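Local coordinates for protein 4'-phospho-dehydrooxetanocin synthase (PDB 5UL3) that catalyses the cobalamin-dependent radical SAM ring contraction of dAMP to an oxetane aldehyde in oxetanocin A biosynthesis, using a [4Fe-4S] cluster, at residues A[472-476]-A[489-493]; A[622-626]-A[711-715]; A[661-667]-A[693-699]; A[701-705]-A[725-729]. All blocks are in the same frame, centred on the assembly; numbering follows the deposited sequence.

Overall arrangement
Interaction 1 comes first along the chain and lies in the radical SAM barrel, where outermost strand 470-473 meets helix 484-493. The other three join C-terminal helices. Interaction 2 ties the start of helix 620-648 to the loop after helix 683-709; interaction 3 packs the end of helix 652-664 on helix 683-709 and falls within the chain spanned by interaction 2; interaction 4 pairs helix 683-709 with helix 720-730. The centres of interactions 3 and 4 are about 14 Å apart, and Trp728 of interaction 4 packs on Gln694, Met697 and Glu698 of interaction 3. Interaction 1 has its centre about 22 Å from that of interaction 3, yet helix 620-648 also packs on Met475 and Leu493, so the bundle leans directly on the barrel.

Interaction 1. Residues A[472-476]-A[489-493]; sequences GFIMF and NLDFL
Phe473 lies under the side chain of Leu493 where the last parallel strand of the partial TIM barrel, 470-473, packs against the helix that follows it, 484-493. Leu493 CD2 stands over the ring centre, a CH-pi contact 3.8 Å from the Phe473 centroid and 13° off the normal. The other methyl, Leu493 CD1, leans toward Phe473 CE1 and also meets Met475 CE at 3.5 Å. Phe473 gets there with CG anti to its own N, which sends the ring across to the helix. Phe492 comes beside it rather than on top: the two ring planes are only 18° apart, but the rings are slid so far that they barely overlap, and touch through Phe473 CE2 and Phe492 CD2 at 3.7 Å.

Asn489 comes in at the edge, CB near the ring plane and its amide plane turned steeply against the ring. The amide is buried and held from outside these two segments: OD1 accepts from Gly438 N, and ND2 donates to Gln442 OE1, which fixes which way round the amide sits. Further out, Leu641 and His638 of helix 620-648 cover Met475 and Leu493, joining this corner of the barrel to the C-terminal bundle. The Phe473 side chain is also about 5 Å from that of Glu436, an S-adenosylmethionine-binding residue on the neighbouring strand. In Met475 the bend at chi3 turns CE to Leu493 CD1, while the bend at chi2 (67°) sets SD beside the Asn489 amide, where Asn489 ND2 gives Met475 SD a weak hydrogen bond, 3.5 Å long.

Interaction 2. Residues A[622-626]-A[711-715]; sequences EKKKL and GIITD
Glu622 points CG away from its own carbonyl carbon (chi1 -69°) and then runs out extended, which carries its carboxylate from helix 620-648 across to Thr714. Thr714 turns OG1 to the side of its own N (chi1 -54°), and hydroxyl and backbone N-H both face the acid. The hydroxyl donates to the syn lone pair of OE2, with Thr714 OG1 and Glu622 OE2 2.7 Å apart. The backbone N-H of Thr714 bonds to Glu622 OE1, N to OE1 3.0 Å, arriving from above the carboxylate, 45° out of its plane. A water then donates both to Glu622 OE1 and to Thr714 O, adding a water-bridged link to the two direct bonds.

Beside the acid, Ile713 CG2 rests on Lys625 CG at 3.8 Å, and Ile713 CD1 reaches toward Leu626. Gly711, at positive phi, ends helix 683-709 in a Schellman motif; Asp715 then receives the backbone NH groups of Leu721 and His722 at the start of helix 720-730. The contact thus ties an inter-helix turn of the C-terminal bundle to helix 620-648. With two protein donors and a water on its oxygens, the Glu622 carboxylate is probably favoured in its charged form.

Interaction 3. Residues A[661-667]-A[693-699]; sequences FLRMHSM and WQLIMEK. With EDO (1,2-ethanediol), chain B.
Leu662 CD2 pushes against Ile696 CD1 at 3.4 Å, tighter than ordinary carbon contact, and this pair marks the dense end of the interface. The same Leu662 methyl also touches Trp693 CZ3. Next to it Phe661, thrown across by a chi1 of 175°, meets the indole rim to rim: Phe661 CE2 is 3.6 Å from Trp693 CZ2, the planes are 16° apart, and neither ring covers the other. Ile696 CD1 sits at the edge of the Phe661 ring, near its plane, while also lying over the rim of the Trp693 face. The buried Trp693 NE1 has its partner elsewhere, in Ile636 O of helix 620-648.

Here one bundle helix, 652-664, ends against the middle of another, 683-709, within the C-terminal helical domain. The end is a Schellman motif with Ser666, at positive phi, as C-prime: Met667 N bonds to Leu662 O and Ser666 N to Arg663 O. That turn brings Met667 back onto helix 683-709, where its folded chain lays SD beside Lys699 CD at 3.7 Å and CE near Leu695 CB.

Contacts thin out around His665, whose ring comes no nearer to Ile696 than 4.3 Å, ND1 to CG2. The one close touch there is Lys699 CE against His665 O, at 3.2 Å. An ethanediol, probably from the crystallisation liquor, occupies this margin; its O1 lies over one face of His665 and takes a weak hydrogen bond from Lys699 NZ at 2.8 Å, while its other end is held by Asp703 OD2.

Interaction 4. Residues A[701-705]-A[725-729]; sequences LRDVE and LKRWF. With EDO (1,2-ethanediol), chain K; EDO (1,2-ethanediol), chain B.
Arg702 lays its guanidinium flat on the ring of Phe729, at a nearly antiparallel helix pair of the C-terminal bundle: the axes of the short segments 701-705 and 725-729 run 148° apart and approach to 11.1 Å. From CB outward, the Arg702 side chain first leaves its helix pointing away from helix 725-729, and the bend at chi2 swings the chain back. CD then reaches the ring at Phe729 CZ, and NE comes within 3.4 Å of Phe729 CE1. CZ stands 3.6 Å from the ring centroid, a cation-pi contact with the planes only 5° apart. At the tip the two terminal nitrogens part: NH1 stands over the middle of the ring, while NH2 reaches out past the CG-CD1 side. Each also serves a carboxylate on its own helix, NH2 in a salt bridge with Glu698 and NH1 with Glu705. These two acids would hold the guanidinium level over the aromatic face, and their charges probably offset its own.

Leu701 works the deeper side. Its CB touches Phe729 CZ and Leu725 CD2, and CD1 stands over the five-membered ring of Trp728, a CH-pi contact 3.5 Å from that centroid. Trp728 NE1 is satisfied by Asn604 of helix 588-617, the helix whose Val607 also covers Leu701, Leu725 and Trp728. Leu725 finishes the seam by setting CD1 against the backbone of Glu705 and against Val704 CG1. The Arg702–Glu705 bridge is nearly straight, NH1 to OE1 at 3.1 Å with an N-H...O angle of 162°, and meets OE1 on its syn side.

Interaction 1. Residues A[472-476]-A[489-493]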
# COMPACT_ATOMS: atom_id res chain seq x y z
N GLY A 472 -6.42 -9.50 -8.29
CA GLY A 472 -5.45 -10.47 -7.83
C GLY A 472 -5.91 -11.87 -8.20
O GLY A 472 -7.10 -12.18 -8.23
N PHE A 473 -4.95 -12.73 -8.53
CA PHE A 473 -5.29 -14.10 -8.90
C PHE A 473 -4.12 -15.00 -8.52
O PHE A 473 -3.01 -14.80 -9.00
CB PHE A 473 -5.60 -14.22 -10.40
CG PHE A 473 -6.48 -15.42 -10.73
CD1 PHE A 473 -5.91 -16.65 -11.01
CD2 PHE A 473 -7.86 -15.30 -10.72
CE1 PHE A 473 -6.73 -17.76 -11.29
CE2 PHE A 473 -8.68 -16.39 -11.00
CZ PHE A 473 -8.11 -17.62 -11.30
N ILE A 474 -4.38 -15.96 -7.64
CA ILE A 474 -3.32 -16.86 -7.20
C ILE A 474 -3.64 -18.23 -7.79
O ILE A 474 -4.40 -18.99 -7.20
CB ILE A 474 -3.23 -16.92 -5.67
CG1 ILE A 474 -3.17 -15.51 -5.08
CG2 ILE A 474 -2.02 -17.70 -5.25
CD1 ILE A 474 -3.50 -15.49 -3.57
N MET A 475 -3.06 -18.52 -8.96
CA MET A 475 -3.41 -19.72 -9.72
C MET A 475 -3.06 -20.99 -8.95
O MET A 475 -3.88 -21.90 -8.82
CB MET A 475 -2.68 -19.68 -11.07
CG MET A 475 -2.78 -20.99 -11.91
SD MET A 475 -4.46 -21.29 -12.46
CE MET A 475 -4.64 -19.99 -13.69
N PHE A 476 -1.84 -21.07 -8.43
CA PHE A 476 -1.30 -22.26 -7.79
C PHE A 476 -1.28 -22.10 -6.28
O PHE A 476 -0.91 -21.04 -5.76
CB PHE A 476 0.13 -22.52 -8.29
CG PHE A 476 0.23 -22.70 -9.79
CD1 PHE A 476 -0.14 -23.89 -10.39
CD2 PHE A 476 0.75 -21.68 -10.59
CE1 PHE A 476 -0.03 -24.07 -11.76
CE2 PHE A 476 0.86 -21.85 -11.97
CZ PHE A 476 0.48 -23.05 -12.55
N ASN A 489 -10.00 -22.74 -12.88
CA ASN A 489 -9.42 -21.40 -12.96
C ASN A 489 -9.31 -20.93 -14.40
O ASN A 489 -9.66 -19.78 -14.72
CB ASN A 489 -8.05 -21.40 -12.29
CG ASN A 489 -8.15 -21.24 -10.80
OD1 ASN A 489 -9.20 -20.91 -10.27
ND2 ASN A 489 -7.04 -21.45 -10.11
N LEU A 490 -8.76 -21.78 -15.27
CA LEU A 490 -8.58 -21.41 -16.67
C LEU A 490 -9.91 -21.08 -17.33
O LEU A 490 -10.01 -20.10 -18.08
CB LEU A 490 -7.87 -22.54 -17.41
CG LEU A 490 -6.42 -22.84 -17.02
CD1 LEU A 490 -6.00 -24.19 -17.62
CD2 LEU A 490 -5.49 -21.71 -17.50
N ASP A 491 -10.94 -21.91 -17.07
CA ASP A 491 -12.29 -21.62 -17.57
C ASP A 491 -12.77 -20.25 -17.11
O ASP A 491 -13.26 -19.45 -17.91
CB ASP A 491 -13.26 -22.71 -17.10
CG ASP A 491 -13.09 -24.02 -17.83
OD1 ASP A 491 -12.36 -24.05 -18.85
OD2 ASP A 491 -13.70 -25.02 -17.39
N PHE A 492 -12.67 -19.99 -15.80
CA PHE A 492 -13.03 -18.68 -15.26
C PHE A 492 -12.31 -17.54 -15.98
O PHE A 492 -12.94 -16.56 -16.39
CB PHE A 492 -12.71 -18.64 -13.76
CG PHE A 492 -12.88 -17.27 -13.12
CD1 PHE A 492 -14.11 -16.87 -12.60
CD2 PHE A 492 -11.80 -16.41 -13.01
CE1 PHE A 492 -14.26 -15.63 -11.99
CE2 PHE A 492 -11.96 -15.16 -12.40
CZ PHE A 492 -13.19 -14.77 -11.90
N LEU A 493 -10.99 -17.66 -16.12
CA LEU A 493 -10.17 -16.61 -16.71
C LEU A 493 -10.46 -16.39 -18.19
O LEU A 493 -10.20 -15.29 -18.70
CB LEU A 493 -8.69 -16.94 -16.51
CG LEU A 493 -8.25 -16.89 -15.05
CD1 LEU A 493 -6.95 -17.61 -14.93
CD2 LEU A 493 -8.08 -15.42 -14.60

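Interaction 2. Residues A[622-626]-A[711-715]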
# COMPACT_ATOMS: atom_id res chain seq x y z
N GLU A 622 3.83 4.12 -31.54
CA GLU A 622 4.68 3.08 -30.96
C GLU A 622 4.09 2.55 -29.66
O GLU A 622 4.22 1.35 -29.36
CB GLU A 622 6.09 3.63 -30.71
CG GLU A 622 6.89 3.94 -32.01
CD GLU A 622 8.38 4.12 -31.76
OE1 GLU A 622 8.86 3.75 -30.66
OE2 GLU A 622 9.09 4.62 -32.67
N LYS A 623 3.44 3.42 -28.89
CA LYS A 623 2.81 2.96 -27.65
C LYS A 623 1.82 1.85 -27.92
O LYS A 623 1.82 0.82 -27.24
CB LYS A 623 2.13 4.14 -26.94
CG LYS A 623 2.78 4.55 -25.65
CD LYS A 623 1.80 5.28 -24.74
CE LYS A 623 2.50 5.81 -23.50
NZ LYS A 623 3.37 6.98 -23.82
N LYS A 624 0.99 2.03 -28.95
CA LYS A 624 0.01 1.00 -29.26
C LYS A 624 0.67 -0.27 -29.78
O LYS A 624 0.22 -1.38 -29.48
CB LYS A 624 -1.03 1.56 -30.24
CG LYS A 624 -1.79 2.74 -29.62
CD LYS A 624 -2.83 3.35 -30.56
CE LYS A 624 -3.71 4.40 -29.82
NZ LYS A 624 -3.07 5.75 -29.52
N LYS A 625 1.76 -0.13 -30.54
CA LYS A 625 2.49 -1.31 -31.02
C LYS A 625 3.09 -2.09 -29.85
O LYS A 625 2.88 -3.31 -29.73
CB LYS A 625 3.57 -0.86 -32.02
CG LYS A 625 4.38 -1.99 -32.63
CD LYS A 625 3.51 -2.98 -33.37
CE LYS A 625 2.99 -2.42 -34.68
NZ LYS A 625 2.28 -3.47 -35.46
N LEU A 626 3.81 -1.40 -28.96
CA LEU A 626 4.39 -2.04 -27.79
C LEU A 626 3.32 -2.65 -26.90
O LEU A 626 3.53 -3.71 -26.30
CB LEU A 626 5.21 -1.03 -27.00
CG LEU A 626 6.45 -0.48 -27.72
CD1 LEU A 626 6.96 0.81 -27.07
CD2 LEU A 626 7.54 -1.54 -27.74
N GLY A 711 12.55 0.18 -37.89
CA GLY A 711 12.30 1.51 -37.36
C GLY A 711 10.86 1.76 -36.96
O GLY A 711 10.50 2.92 -36.72
N ILE A 712 10.02 0.72 -36.91
CA ILE A 712 8.63 0.89 -36.48
C ILE A 712 8.56 1.15 -34.99
O ILE A 712 7.73 1.93 -34.52
CB ILE A 712 7.82 -0.34 -36.92
CG1 ILE A 712 7.67 -0.31 -38.45
CG2 ILE A 712 6.43 -0.39 -36.22
CD1 ILE A 712 7.02 -1.52 -39.03
N ILE A 713 9.47 0.55 -34.21
CA ILE A 713 9.64 0.95 -32.82
C ILE A 713 11.07 1.43 -32.63
O ILE A 713 11.98 1.06 -33.38
CB ILE A 713 9.30 -0.20 -31.83
CG1 ILE A 713 10.22 -1.38 -32.07
CG2 ILE A 713 7.85 -0.63 -31.97
CD1 ILE A 713 9.93 -2.58 -31.15
N THR A 714 11.27 2.26 -31.61
CA THR A 714 12.55 2.88 -31.32
C THR A 714 13.15 2.29 -30.06
O THR A 714 12.47 2.19 -29.04
CB THR A 714 12.41 4.40 -31.15
OG1 THR A 714 11.75 4.95 -32.30
CG2 THR A 714 13.78 5.03 -30.99
N ASP A 715 14.43 1.92 -30.13
CA ASP A 715 15.14 1.36 -28.99
C ASP A 715 15.58 2.46 -28.04
O ASP A 715 15.60 3.65 -28.38
CB ASP A 715 16.37 0.58 -29.45
CG ASP A 715 16.70 -0.61 -28.54
OD1 ASP A 715 16.30 -0.59 -27.35
OD2 ASP A 715 17.34 -1.56 -29.04
O HOH W 1 9.88 2.69 -28.27

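Interaction 3. Residues A[661-667]-A[693-699]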
# COMPACT_ATOMS: atom_id res chain seq x y z
N PHE A 661 -6.53 -21.27 -31.03
CA PHE A 661 -5.50 -20.29 -30.70
C PHE A 661 -4.26 -20.50 -31.57
O PHE A 661 -3.73 -19.54 -32.15
CB PHE A 661 -5.15 -20.39 -29.21
CG PHE A 661 -4.01 -19.52 -28.79
CD1 PHE A 661 -4.21 -18.18 -28.51
CD2 PHE A 661 -2.73 -20.04 -28.67
CE1 PHE A 661 -3.16 -17.37 -28.12
CE2 PHE A 661 -1.68 -19.24 -28.28
CZ PHE A 661 -1.88 -17.90 -28.01
N LEU A 662 -3.79 -21.75 -31.67
CA LEU A 662 -2.62 -22.03 -32.51
C LEU A 662 -2.89 -21.68 -33.96
O LEU A 662 -2.00 -21.17 -34.65
CB LEU A 662 -2.24 -23.51 -32.39
CG LEU A 662 -1.74 -23.94 -31.01
CD1 LEU A 662 -1.34 -25.41 -30.96
CD2 LEU A 662 -0.58 -23.05 -30.62
N ARG A 663 -4.10 -21.94 -34.45
CA ARG A 663 -4.42 -21.61 -35.83
C ARG A 663 -4.46 -20.11 -36.05
O ARG A 663 -4.01 -19.61 -37.08
CB ARG A 663 -5.75 -22.25 -36.22
CG ARG A 663 -6.18 -21.97 -37.65
CD ARG A 663 -7.44 -22.73 -38.01
NE ARG A 663 -8.58 -22.33 -37.18
CZ ARG A 663 -9.38 -21.31 -37.46
NH1 ARG A 663 -9.17 -20.58 -38.55
NH2 ARG A 663 -10.39 -21.02 -36.65
N MET A 664 -4.98 -19.36 -35.07
CA MET A 664 -4.96 -17.91 -35.16
C MET A 664 -3.55 -17.36 -35.24
O MET A 664 -3.34 -16.27 -35.78
CB MET A 664 -5.69 -17.30 -33.96
CG MET A 664 -5.88 -15.80 -34.03
SD MET A 664 -6.40 -15.11 -32.44
CE MET A 664 -4.99 -15.53 -31.42
N HIS A 665 -2.56 -18.09 -34.72
CA HIS A 665 -1.17 -17.66 -34.74
C HIS A 665 -0.30 -18.44 -35.71
O HIS A 665 0.92 -18.25 -35.74
CB HIS A 665 -0.58 -17.74 -33.33
CG HIS A 665 -1.01 -16.62 -32.43
ND1 HIS A 665 -1.01 -16.72 -31.06
CD2 HIS A 665 -1.45 -15.38 -32.72
CE1 HIS A 665 -1.44 -15.59 -30.54
NE2 HIS A 665 -1.72 -14.76 -31.52
N SER A 666 -0.90 -19.33 -36.51
CA SER A 666 -0.17 -20.11 -37.51
C SER A 666 0.92 -20.96 -36.85
O SER A 666 2.07 -20.99 -37.30
CB SER A 666 0.42 -19.21 -38.59
OG SER A 666 -0.52 -18.23 -38.99
N MET A 667 0.55 -21.66 -35.79
CA MET A 667 1.48 -22.54 -35.09
C MET A 667 0.80 -23.88 -34.78
O MET A 667 1.02 -24.48 -33.73
CB MET A 667 2.00 -21.89 -33.81
CG MET A 667 2.75 -20.57 -34.03
SD MET A 667 4.38 -20.74 -34.79
CE MET A 667 5.20 -21.85 -33.64
N TRP A 693 5.98 -24.83 -26.46
CA TRP A 693 5.14 -23.64 -26.42
C TRP A 693 5.97 -22.37 -26.61
O TRP A 693 5.48 -21.39 -27.17
CB TRP A 693 4.39 -23.59 -25.09
CG TRP A 693 3.26 -22.63 -25.12
CD1 TRP A 693 3.22 -21.38 -24.54
CD2 TRP A 693 2.01 -22.82 -25.76
NE1 TRP A 693 2.00 -20.80 -24.79
CE2 TRP A 693 1.23 -21.66 -25.53
CE3 TRP A 693 1.45 -23.87 -26.51
CZ2 TRP A 693 -0.05 -21.52 -26.02
CZ3 TRP A 693 0.17 -23.72 -27.00
CH2 TRP A 693 -0.57 -22.56 -26.75
N GLN A 694 7.22 -22.38 -26.14
CA GLN A 694 8.09 -21.22 -26.28
C GLN A 694 8.30 -20.82 -27.73
O GLN A 694 8.61 -19.65 -28.01
CB GLN A 694 9.43 -21.49 -25.59
CG GLN A 694 10.41 -20.32 -25.63
CD GLN A 694 11.70 -20.61 -24.90
OE1 GLN A 694 12.42 -21.55 -25.23
NE2 GLN A 694 12.01 -19.79 -23.89
N LEU A 695 8.12 -21.75 -28.67
CA LEU A 695 8.18 -21.39 -30.09
C LEU A 695 7.12 -20.36 -30.46
O LEU A 695 7.30 -19.60 -31.42
CB LEU A 695 8.01 -22.65 -30.95
CG LEU A 695 9.11 -23.70 -30.78
CD1 LEU A 695 8.71 -24.98 -31.51
CD2 LEU A 695 10.44 -23.16 -31.32
N ILE A 696 6.02 -20.30 -29.72
CA ILE A 696 5.03 -19.26 -29.99
C ILE A 696 5.52 -17.91 -29.49
O ILE A 696 5.33 -16.88 -30.14
CB ILE A 696 3.66 -19.62 -29.37
CG1 ILE A 696 3.24 -21.02 -29.82
CG2 ILE A 696 2.62 -18.60 -29.78
CD1 ILE A 696 2.05 -21.52 -29.06
N MET A 697 6.18 -17.89 -28.32
CA MET A 697 6.80 -16.66 -27.87
C MET A 697 7.88 -16.19 -28.84
O MET A 697 8.04 -14.99 -29.07
CB MET A 697 7.39 -16.85 -26.47
CG MET A 697 7.90 -15.57 -25.84
SD MET A 697 6.54 -14.47 -25.37
CE MET A 697 7.53 -13.06 -24.91
N GLU A 698 8.62 -17.14 -29.43
CA GLU A 698 9.61 -16.74 -30.43
C GLU A 698 8.94 -16.01 -31.59
O GLU A 698 9.45 -15.00 -32.07
CB GLU A 698 10.40 -17.94 -30.95
CG GLU A 698 11.48 -17.49 -31.96
CD GLU A 698 12.12 -18.60 -32.77
OE1 GLU A 698 11.66 -19.75 -32.70
OE2 GLU A 698 13.11 -18.31 -33.49
N LYS A 699 7.78 -16.51 -32.02
CA LYS A 699 7.09 -15.89 -33.15
C LYS A 699 6.74 -14.44 -32.84
O LYS A 699 6.94 -13.55 -33.68
CB LYS A 699 5.83 -16.69 -33.49
CG LYS A 699 5.01 -16.06 -34.60
CD LYS A 699 4.09 -17.07 -35.26
CE LYS A 699 3.42 -16.48 -36.49
NZ LYS A 699 2.54 -15.33 -36.11
C1 EDO B . 1.57 -13.62 -33.52
O1 EDO B . 1.78 -15.03 -33.39
C2 EDO B . 2.83 -12.89 -33.10
O2 EDO B . 2.61 -11.48 -33.12

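Interaction 4. Residues A[701-705]-A[725-729]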
# COMPACT_ATOMS: atom_id res chain seq x y z
N LEU A 701 8.35 -12.51 -30.67
CA LEU A 701 9.54 -11.69 -30.55
C LEU A 701 10.23 -11.50 -31.90
O LEU A 701 10.98 -10.52 -32.06
CB LEU A 701 10.49 -12.30 -29.51
CG LEU A 701 9.92 -12.31 -28.08
CD1 LEU A 701 10.92 -12.90 -27.10
CD2 LEU A 701 9.51 -10.87 -27.64
N ARG A 702 9.98 -12.38 -32.88
CA ARG A 702 10.46 -12.12 -34.23
C ARG A 702 9.75 -10.93 -34.85
O ARG A 702 10.36 -10.16 -35.60
CB ARG A 702 10.30 -13.37 -35.11
CG ARG A 702 11.19 -14.55 -34.74
CD ARG A 702 12.69 -14.23 -34.86
NE ARG A 702 13.51 -15.38 -34.47
CZ ARG A 702 14.83 -15.37 -34.38
NH1 ARG A 702 15.52 -14.28 -34.67
NH2 ARG A 702 15.47 -16.47 -34.00
N ASP A 703 8.45 -10.75 -34.56
CA ASP A 703 7.77 -9.52 -34.98
C ASP A 703 8.36 -8.30 -34.28
O ASP A 703 8.54 -7.25 -34.92
CB ASP A 703 6.26 -9.61 -34.70
CG ASP A 703 5.53 -10.55 -35.65
OD1 ASP A 703 6.03 -10.81 -36.77
OD2 ASP A 703 4.43 -11.02 -35.29
N VAL A 704 8.65 -8.40 -32.97
CA VAL A 704 9.27 -7.29 -32.25
C VAL A 704 10.61 -6.94 -32.87
O VAL A 704 10.95 -5.77 -33.08
CB VAL A 704 9.44 -7.64 -30.76
CG1 VAL A 704 10.11 -6.47 -30.01
CG2 VAL A 704 8.11 -8.01 -30.13
N GLU A 705 11.41 -7.97 -33.16
CA GLU A 705 12.73 -7.78 -33.75
C GLU A 705 12.62 -7.10 -35.11
O GLU A 705 13.35 -6.14 -35.39
CB GLU A 705 13.41 -9.15 -33.86
CG GLU A 705 14.72 -9.13 -34.66
CD GLU A 705 15.29 -10.53 -34.88
OE1 GLU A 705 14.54 -11.44 -35.29
OE2 GLU A 705 16.49 -10.72 -34.62
N LEU A 725 16.60 -8.92 -26.82
CA LEU A 725 16.11 -9.83 -27.85
C LEU A 725 17.19 -10.82 -28.27
O LEU A 725 16.94 -12.03 -28.35
CB LEU A 725 15.62 -9.03 -29.07
CG LEU A 725 14.26 -8.33 -29.03
CD1 LEU A 725 14.11 -7.46 -30.29
CD2 LEU A 725 13.15 -9.34 -28.94
N LYS A 726 18.40 -10.33 -28.52
CA LYS A 726 19.49 -11.20 -28.95
C LYS A 726 19.74 -12.30 -27.93
O LYS A 726 19.87 -13.48 -28.29
CB LYS A 726 20.77 -10.38 -29.17
CG LYS A 726 21.95 -11.20 -29.67
CD LYS A 726 23.17 -10.32 -29.86
CE LYS A 726 24.27 -11.08 -30.60
NZ LYS A 726 25.47 -10.24 -30.85
N ARG A 727 19.78 -11.93 -26.65
CA ARG A 727 19.95 -12.91 -25.59
C ARG A 727 18.78 -13.89 -25.54
O ARG A 727 18.99 -15.10 -25.38
CB ARG A 727 20.11 -12.19 -24.25
CG ARG A 727 20.51 -13.08 -23.09
CD ARG A 727 20.73 -12.24 -21.84
NE ARG A 727 21.42 -11.01 -22.19
CZ ARG A 727 22.75 -10.88 -22.26
NH1 ARG A 727 23.29 -9.72 -22.60
NH2 ARG A 727 23.53 -11.92 -21.97
N TRP A 728 17.55 -13.39 -25.68
CA TRP A 728 16.38 -14.27 -25.63
C TRP A 728 16.47 -15.36 -26.69
O TRP A 728 16.25 -16.54 -26.41
CB TRP A 728 15.09 -13.46 -25.81
CG TRP A 728 13.86 -14.28 -25.43
CD1 TRP A 728 13.23 -14.31 -24.22
CD2 TRP A 728 13.16 -15.21 -26.26
NE1 TRP A 728 12.17 -15.19 -24.25
CE2 TRP A 728 12.11 -15.76 -25.49
CE3 TRP A 728 13.31 -15.64 -27.59
CZ2 TRP A 728 11.21 -16.70 -26.00
CZ3 TRP A 728 12.42 -16.58 -28.09
CH2 TRP A 728 11.38 -17.10 -27.30
N PHE A 729 16.77 -14.97 -27.94
CA PHE A 729 16.86 -15.96 -29.01
C PHE A 729 17.95 -16.98 -28.71
O PHE A 729 17.74 -18.19 -28.89
CB PHE A 729 17.11 -15.27 -30.35
CG PHE A 729 15.93 -14.43 -30.82
CD1 PHE A 729 14.65 -14.98 -30.86
CD2 PHE A 729 16.11 -13.10 -31.18
CE1 PHE A 729 13.57 -14.22 -31.27
CE2 PHE A 729 15.03 -12.33 -31.60
CZ PHE A 729 13.75 -12.90 -31.64
C1 EDO K . 6.08 -8.51 -39.16
O1 EDO K . 7.18 -9.43 -39.15
C2 EDO K . 6.37 -7.37 -38.20
O2 EDO K . 7.25 -6.42 -38.81
C1 EDO B . 1.57 -13.62 -33.52
O1 EDO B . 1.78 -15.03 -33.39
C2 EDO B . 2.83 -12.89 -33.10
O2 EDO B . 2.61 -11.48 -33.12